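Long-range contacts in sulfate adenylyltransferase (PDB 4DNX), which catalyses the reaction of sulfate with ATP to form adenosine 5'-phosphosulfate and diphosphate: residues G264-D268 and L279-R284; T138-P144 and V301-Y305. One frame throughout, in Å; residues are numbered along the deposited sequence. Where two conformers were deposited one is given.

Contact 1 is core and contact 2 is surface; their centres are about 21 Å apart and they do not touch. Contact 1 joins strand 260-266 to helix 274-287, both in the ATP-sulfurylase part of the chain. Contact 2 joins two loops, one from the PUA-like part and one from the ATP-sulfurylase part. In sequence, contact 1 lies between the two loops of contact 2. Their chemistry differs with their place. Between 264-268 and 279-284, aromatic and aliphatic side chains meet, and the buried polar groups find partners in other parts of the fold. Between 138-144 and 301-305, one clear and one weak hydrogen bond link the two loops directly, beside a tyrosine and a histidine whose rings meet obliquely.

Contact 1. Residues G264-D268 and L279-R284; sequences GYGFD and LHAYFR
Y265 and F283 bring together the two sides of a beta-alpha-beta crossover in the Rossmann-like fold. Strand 260-266 is an edge strand of the parallel five-stranded sheet. Helix 274-287 follows it and leads into parallel strand 291-294 of the same sheet. The axes of 264-266 and 279-284 come no nearer than 12.7 Å, so long side chains bridge the gap.

Two apolar pairs form the packing. The Y265 and F283 rings meet obliquely, with planes at 51° and centroids 5.1 Å apart. F283 CE1 lies over the rim of one Y265 face, and F283 CZ comes within 3.6 Å of Y265 CE2. The F283 ring is sent toward the strand by a chi1 of 68°, which sets CG between its own backbone N and carbonyl carbon. One helical turn earlier, L279 meets F267, the two side chains coming from opposite directions. The CD2 branch of L279 touches F267 CE2 at 3.7 Å. F52 meets the F267 ring edge-to-face, and M46 of helix 38-48 touches Y265, F267 and F283.

The polar groups are buried, and their clear partners lie outside the two segments. H280 ND1 hydrogen-bonds H298 NE2. R284 NE bonds H227 ND1, and H227 also stacks on the Y265 ring. Q199 OE1 accepts a hydrogen bond from R284 NH2 and has a weak one with Y265 OH. H227 and Q199 belong to neighbouring strands, so these bonds tie helix 274-287 and Y265 to the interior strands of the sheet.

One group links both kinds of interaction. The R284 chain bends at chi2, and its guanidinium stands 81° from the Y265 ring plane. F283 CE1 sits over one guanidinium face, while R284 NH2 lies 3.3 Å from Y265 CE1.

Contact 2. Residues T138-P144 and V301-Y305; sequences TSDPKHP and VGDYY
H143 NE2 donates a hydrogen bond to Y305 OH at 3.0 Å, with an N-H...O angle of 146°. The hydroxyl lies near the imidazole edge, tilted somewhat from its plane. It also hydrogen-bonds Y136 O. The other ring nitrogen, H143 ND1, takes the backbone N-H groups of G145 and V146, making H143 the side-chain N-cap of helix 144-149. With ND1 accepting and NE2 donating, the imidazole is gripped on two sides and its rotation is fixed.

A second, weak hydrogen bond runs from Y304 OH to D140 OD2 at 2.9 Å. The carboxylate is itself held in the loop: D140 OD1 accepts from K142 N, which lies well out of the carboxylate plane, in an Asx turn. Just before it, T138 OG1 accepts from D140 N in an ST turn. The two turns fix the loop backbone from T138 to K142, and with it the D140 carboxylate.

Packing surrounds the polar pairs. With CG anti to the backbone N (chi1 -178°), H143 brings its ring to V301 and Y304. The Y304 ring lies against H143 CD2 and T138 CG2, both over the same face. H143 CD2 is 3.6 Å from Y304 CD2, and the two rings meet obliquely with planes at 48°. Cutting Y304 back to an alanine is likely to leave D140 OD2 without its hydroxyl partner and open a gap beside H143 and T138. V301 CG1 makes a CH-pi contact over one imidazole face, 3.9 Å from the ring centroid. V301 CG2 reaches P144 CD, tip to tip.

The 301-305 side turns back through a type II' turn from V301 to Y304, with G302 at positive phi. The contact thus sets the loop between helices 125-136 and 144-149 of the PUA-like part against the loop joining strand 291-294 to helix 309-316 of the ATP-sulfurylase part.

Contact 1. Residues G264-D268 and L279-R284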
loop_
_atom_site.group_PDB
_atom_site.type_symbol
_atom_site.label_atom_id
_atom_site.label_comp_id
_atom_site.label_asym_id
_atom_site.label_seq_id
_atom_site.Cartn_x
_atom_site.Cartn_y
_atom_site.Cartn_z
ATOM N N GLY A 264 2.325 6.574 -5.619
ATOM C CA GLY A 264 3.066 6.183 -6.827
ATOM C C GLY A 264 2.369 5.124 -7.650
ATOM O O GLY A 264 1.454 4.412 -7.164
ATOM N N TYR A 265 2.811 4.990 -8.902
ATOM C CA TYR A 265 2.222 3.991 -9.769
ATOM C C TYR A 265 3.320 3.431 -10.664
ATOM O O TYR A 265 4.406 3.985 -10.744
ATOM C CB TYR A 265 1.101 4.618 -10.620
ATOM C CG TYR A 265 1.596 5.586 -11.675
ATOM C CD1 TYR A 265 2.088 6.834 -11.327
ATOM C CD2 TYR A 265 1.673 5.181 -13.024
ATOM C CE1 TYR A 265 2.554 7.689 -12.280
ATOM C CE2 TYR A 265 2.164 6.045 -14.003
ATOM C CZ TYR A 265 2.617 7.281 -13.603
ATOM O OH TYR A 265 3.064 8.153 -14.563
ATOM N N GLY A 266 2.999 2.323 -11.330
ATOM C CA GLY A 266 3.996 1.669 -12.211
ATOM C C GLY A 266 3.483 1.483 -13.636
ATOM O O GLY A 266 2.457 0.833 -13.844
ATOM N N PHE A 267 4.233 2.046 -14.604
ATOM C CA PHE A 267 3.861 2.007 -16.024
ATOM C C PHE A 267 5.073 2.533 -16.851
ATOM O O PHE A 267 5.643 3.577 -16.513
ATOM C CB PHE A 267 2.668 2.945 -16.280
ATOM C CG PHE A 267 2.203 2.974 -17.723
ATOM C CD1 PHE A 267 1.649 1.828 -18.324
ATOM C CD2 PHE A 267 2.309 4.142 -18.465
ATOM C CE1 PHE A 267 1.207 1.876 -19.660
ATOM C CE2 PHE A 267 1.872 4.197 -19.787
ATOM C CZ PHE A 267 1.308 3.032 -20.382
ATOM N N ASP A 268 5.473 1.823 -17.906
ATOM C CA ASP A 268 6.660 2.283 -18.655
ATOM C C ASP A 268 6.308 3.531 -19.456
ATOM O O ASP A 268 5.313 3.554 -20.172
ATOM C CB ASP A 268 7.192 1.176 -19.585
ATOM C CG ASP A 268 7.914 0.058 -18.826
ATOM O OD1 ASP A 268 8.270 0.242 -17.635
ATOM O OD2 ASP A 268 8.157 -1.023 -19.427
ATOM N N LEU A 279 -3.470 10.115 -22.045
ATOM C CA LEU A 279 -3.472 8.904 -21.213
ATOM C C LEU A 279 -3.332 9.248 -19.718
ATOM O O LEU A 279 -4.072 8.706 -18.867
ATOM C CB LEU A 279 -2.339 7.976 -21.652
ATOM C CG LEU A 279 -2.327 6.654 -20.896
ATOM C CD1 LEU A 279 -3.629 5.854 -21.188
ATOM C CD2 LEU A 279 -1.061 5.846 -21.310
ATOM N N HIS A 280 -2.386 10.155 -19.405
ATOM C CA HIS A 280 -2.195 10.674 -18.029
ATOM C C HIS A 280 -3.464 11.256 -17.445
ATOM O O HIS A 280 -3.795 10.927 -16.314
ATOM C CB HIS A 280 -1.119 11.742 -18.010
ATOM C CG HIS A 280 0.270 11.220 -18.184
ATOM N ND1 HIS A 280 1.349 12.072 -18.371
ATOM C CD2 HIS A 280 0.765 9.960 -18.208
ATOM C CE1 HIS A 280 2.453 11.345 -18.488
ATOM N NE2 HIS A 280 2.127 10.061 -18.386
ATOM N N ALA A 281 -4.174 12.087 -18.213
ATOM C CA ALA A 281 -5.448 12.663 -17.753
ATOM C C ALA A 281 -6.482 11.564 -17.494
ATOM O O ALA A 281 -7.201 11.565 -16.468
ATOM C CB ALA A 281 -5.962 13.732 -18.740
ATOM N N TYR A 282 -6.510 10.583 -18.388
ATOM C CA TYR A 282 -7.461 9.483 -18.262
ATOM C C TYR A 282 -7.289 8.738 -16.931
ATOM O O TYR A 282 -8.274 8.591 -16.159
ATOM C CB TYR A 282 -7.223 8.541 -19.425
ATOM C CG TYR A 282 -8.222 7.390 -19.515
ATOM C CD1 TYR A 282 -8.126 6.295 -18.651
ATOM C CD2 TYR A 282 -9.211 7.413 -20.475
ATOM C CE1 TYR A 282 -9.083 5.239 -18.730
ATOM C CE2 TYR A 282 -10.154 6.387 -20.596
ATOM C CZ TYR A 282 -10.077 5.303 -19.707
ATOM O OH TYR A 282 -11.024 4.307 -19.817
ATOM N N PHE A 283 -6.068 8.289 -16.628
ATOM C CA PHE A 283 -5.900 7.513 -15.398
ATOM C C PHE A 283 -5.949 8.335 -14.108
ATOM O O PHE A 283 -6.323 7.810 -13.045
ATOM C CB PHE A 283 -4.765 6.467 -15.451
ATOM C CG PHE A 283 -3.353 6.996 -15.513
ATOM C CD1 PHE A 283 -2.684 7.401 -14.356
ATOM C CD2 PHE A 283 -2.637 6.865 -16.712
ATOM C CE1 PHE A 283 -1.296 7.802 -14.429
ATOM C CE2 PHE A 283 -1.280 7.253 -16.820
ATOM C CZ PHE A 283 -0.597 7.706 -15.670
ATOM N N ARG A 284 -5.664 9.633 -14.245
ATOM C CA ARG A 284 -5.788 10.519 -13.091
ATOM C C ARG A 284 -7.249 10.759 -12.765
ATOM O O ARG A 284 -7.613 10.953 -11.591
ATOM C CB ARG A 284 -5.028 11.837 -13.318
ATOM C CG ARG A 284 -3.614 11.851 -12.731
ATOM C CD ARG A 284 -2.788 10.857 -13.343
ATOM N NE ARG A 284 -1.390 10.665 -12.864
ATOM C CZ ARG A 284 -0.260 10.888 -13.548
ATOM N NH1 ARG A 284 -0.252 11.523 -14.719
ATOM N NH2 ARG A 284 0.905 10.454 -13.051
#

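Contact 2. Residues T138-P144 and V301-Y305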
loop_
_atom_site.group_PDB
_atom_site.type_symbol
_atom_site.label_atom_id
_atom_site.label_comp_id
_atom_site.label_asym_id
_atom_site.label_seq_id
_atom_site.Cartn_x
_atom_site.Cartn_y
_atom_site.Cartn_z
ATOM N N THR A 138 5.583 10.443 -34.997
ATOM C CA THR A 138 6.793 10.394 -35.820
ATOM C C THR A 138 7.071 8.957 -36.194
ATOM O O THR A 138 6.565 8.025 -35.541
ATOM C CB THR A 138 8.034 10.909 -35.051
ATOM O OG1 THR A 138 9.161 10.915 -35.944
ATOM C CG2 THR A 138 8.357 10.019 -33.865
ATOM N N SER A 139 7.910 8.795 -37.220
ATOM C CA SER A 139 8.352 7.473 -37.624
ATOM C C SER A 139 9.839 7.280 -37.314
ATOM O O SER A 139 10.403 6.207 -37.557
ATOM C CB SER A 139 8.062 7.268 -39.115
ATOM O OG SER A 139 6.667 7.092 -39.309
ATOM N N ASP A 140 10.460 8.323 -36.761
ATOM C CA ASP A 140 11.892 8.325 -36.471
ATOM C C ASP A 140 12.276 7.185 -35.526
ATOM O O ASP A 140 11.784 7.142 -34.408
ATOM C CB ASP A 140 12.274 9.669 -35.852
ATOM C CG ASP A 140 13.762 9.858 -35.709
ATOM O OD1 ASP A 140 14.553 8.912 -35.933
ATOM O OD2 ASP A 140 14.145 10.991 -35.368
ATOM N N PRO A 141 13.120 6.251 -35.973
ATOM C CA PRO A 141 13.636 5.217 -35.061
ATOM C C PRO A 141 14.515 5.734 -33.909
ATOM O O PRO A 141 14.806 4.969 -32.989
ATOM C CB PRO A 141 14.470 4.308 -35.976
ATOM C CG PRO A 141 14.465 4.940 -37.339
ATOM C CD PRO A 141 13.907 6.315 -37.223
ATOM N N LYS A 142 14.930 6.998 -33.942
ATOM C CA LYS A 142 15.601 7.643 -32.795
ATOM C C LYS A 142 14.635 7.885 -31.605
ATOM O O LYS A 142 15.063 8.219 -30.501
ATOM C CB LYS A 142 16.265 8.983 -33.199
ATOM C CG LYS A 142 17.546 8.876 -34.107
ATOM C CD LYS A 142 17.983 10.258 -34.680
ATOM C CE LYS A 142 17.183 10.608 -35.949
ATOM N NZ LYS A 142 17.463 11.936 -36.586
ATOM N N HIS A 143 13.339 7.754 -31.829
ATOM C CA HIS A 143 12.393 8.042 -30.767
ATOM C C HIS A 143 12.334 6.777 -29.891
ATOM O O HIS A 143 12.093 5.669 -30.401
ATOM C CB HIS A 143 11.051 8.407 -31.380
ATOM C CG HIS A 143 10.006 8.784 -30.381
ATOM N ND1 HIS A 143 9.549 7.918 -29.408
ATOM C CD2 HIS A 143 9.301 9.926 -30.239
ATOM C CE1 HIS A 143 8.614 8.522 -28.690
ATOM N NE2 HIS A 143 8.424 9.734 -29.199
ATOM N N PRO A 144 12.611 6.910 -28.600
ATOM C CA PRO A 144 12.728 5.695 -27.792
ATOM C C PRO A 144 11.410 4.933 -27.642
ATOM O O PRO A 144 11.423 3.721 -27.478
ATOM C CB PRO A 144 13.240 6.205 -26.429
ATOM C CG PRO A 144 12.759 7.643 -26.364
ATOM C CD PRO A 144 12.775 8.141 -27.784
ATOM N N VAL A 301 10.108 14.163 -25.601
ATOM C CA VAL A 301 11.489 13.708 -25.849
ATOM C C VAL A 301 11.957 14.427 -27.100
ATOM O O VAL A 301 11.134 14.779 -27.958
ATOM C CB VAL A 301 11.552 12.147 -25.996
ATOM C CG1 VAL A 301 10.789 11.655 -27.200
ATOM C CG2 VAL A 301 12.980 11.633 -25.979
ATOM N N GLY A 302 13.268 14.677 -27.197
ATOM C CA GLY A 302 13.868 15.239 -28.414
ATOM C C GLY A 302 13.172 16.515 -28.852
ATOM O O GLY A 302 12.795 17.345 -28.013
ATOM N N ASP A 303 12.928 16.637 -30.153
ATOM C CA ASP A 303 12.320 17.839 -30.708
ATOM C C ASP A 303 11.000 17.581 -31.441
ATOM O O ASP A 303 10.585 18.372 -32.270
ATOM C CB ASP A 303 13.336 18.554 -31.631
ATOM C CG ASP A 303 13.573 19.987 -31.224
ATOM O OD1 ASP A 303 13.600 20.274 -29.995
ATOM O OD2 ASP A 303 13.726 20.837 -32.137
ATOM N N TYR A 304 10.332 16.472 -31.131
ATOM C CA TYR A 304 9.174 16.043 -31.911
ATOM C C TYR A 304 7.909 16.849 -31.676
ATOM O O TYR A 304 7.079 16.924 -32.569
ATOM C CB TYR A 304 8.851 14.563 -31.667
ATOM C CG TYR A 304 10.021 13.677 -31.919
ATOM C CD1 TYR A 304 10.403 13.345 -33.230
ATOM C CD2 TYR A 304 10.780 13.193 -30.860
ATOM C CE1 TYR A 304 11.495 12.545 -33.459
ATOM C CE2 TYR A 304 11.895 12.380 -31.083
ATOM C CZ TYR A 304 12.228 12.054 -32.377
ATOM O OH TYR A 304 13.318 11.248 -32.618
ATOM N N TYR A 305 7.758 17.433 -30.486
ATOM C CA TYR A 305 6.520 18.100 -30.107
ATOM C C TYR A 305 6.707 19.593 -29.804
ATOM O O TYR A 305 7.767 20.038 -29.361
ATOM C CB TYR A 305 5.877 17.382 -28.901
ATOM C CG TYR A 305 5.943 15.872 -29.007
ATOM C CD1 TYR A 305 5.302 15.192 -30.059
ATOM C CD2 TYR A 305 6.688 15.125 -28.099
ATOM C CE1 TYR A 305 5.374 13.791 -30.183
ATOM C CE2 TYR A 305 6.760 13.711 -28.215
ATOM C CZ TYR A 305 6.114 13.069 -29.284
ATOM O OH TYR A 305 6.193 11.710 -29.409
#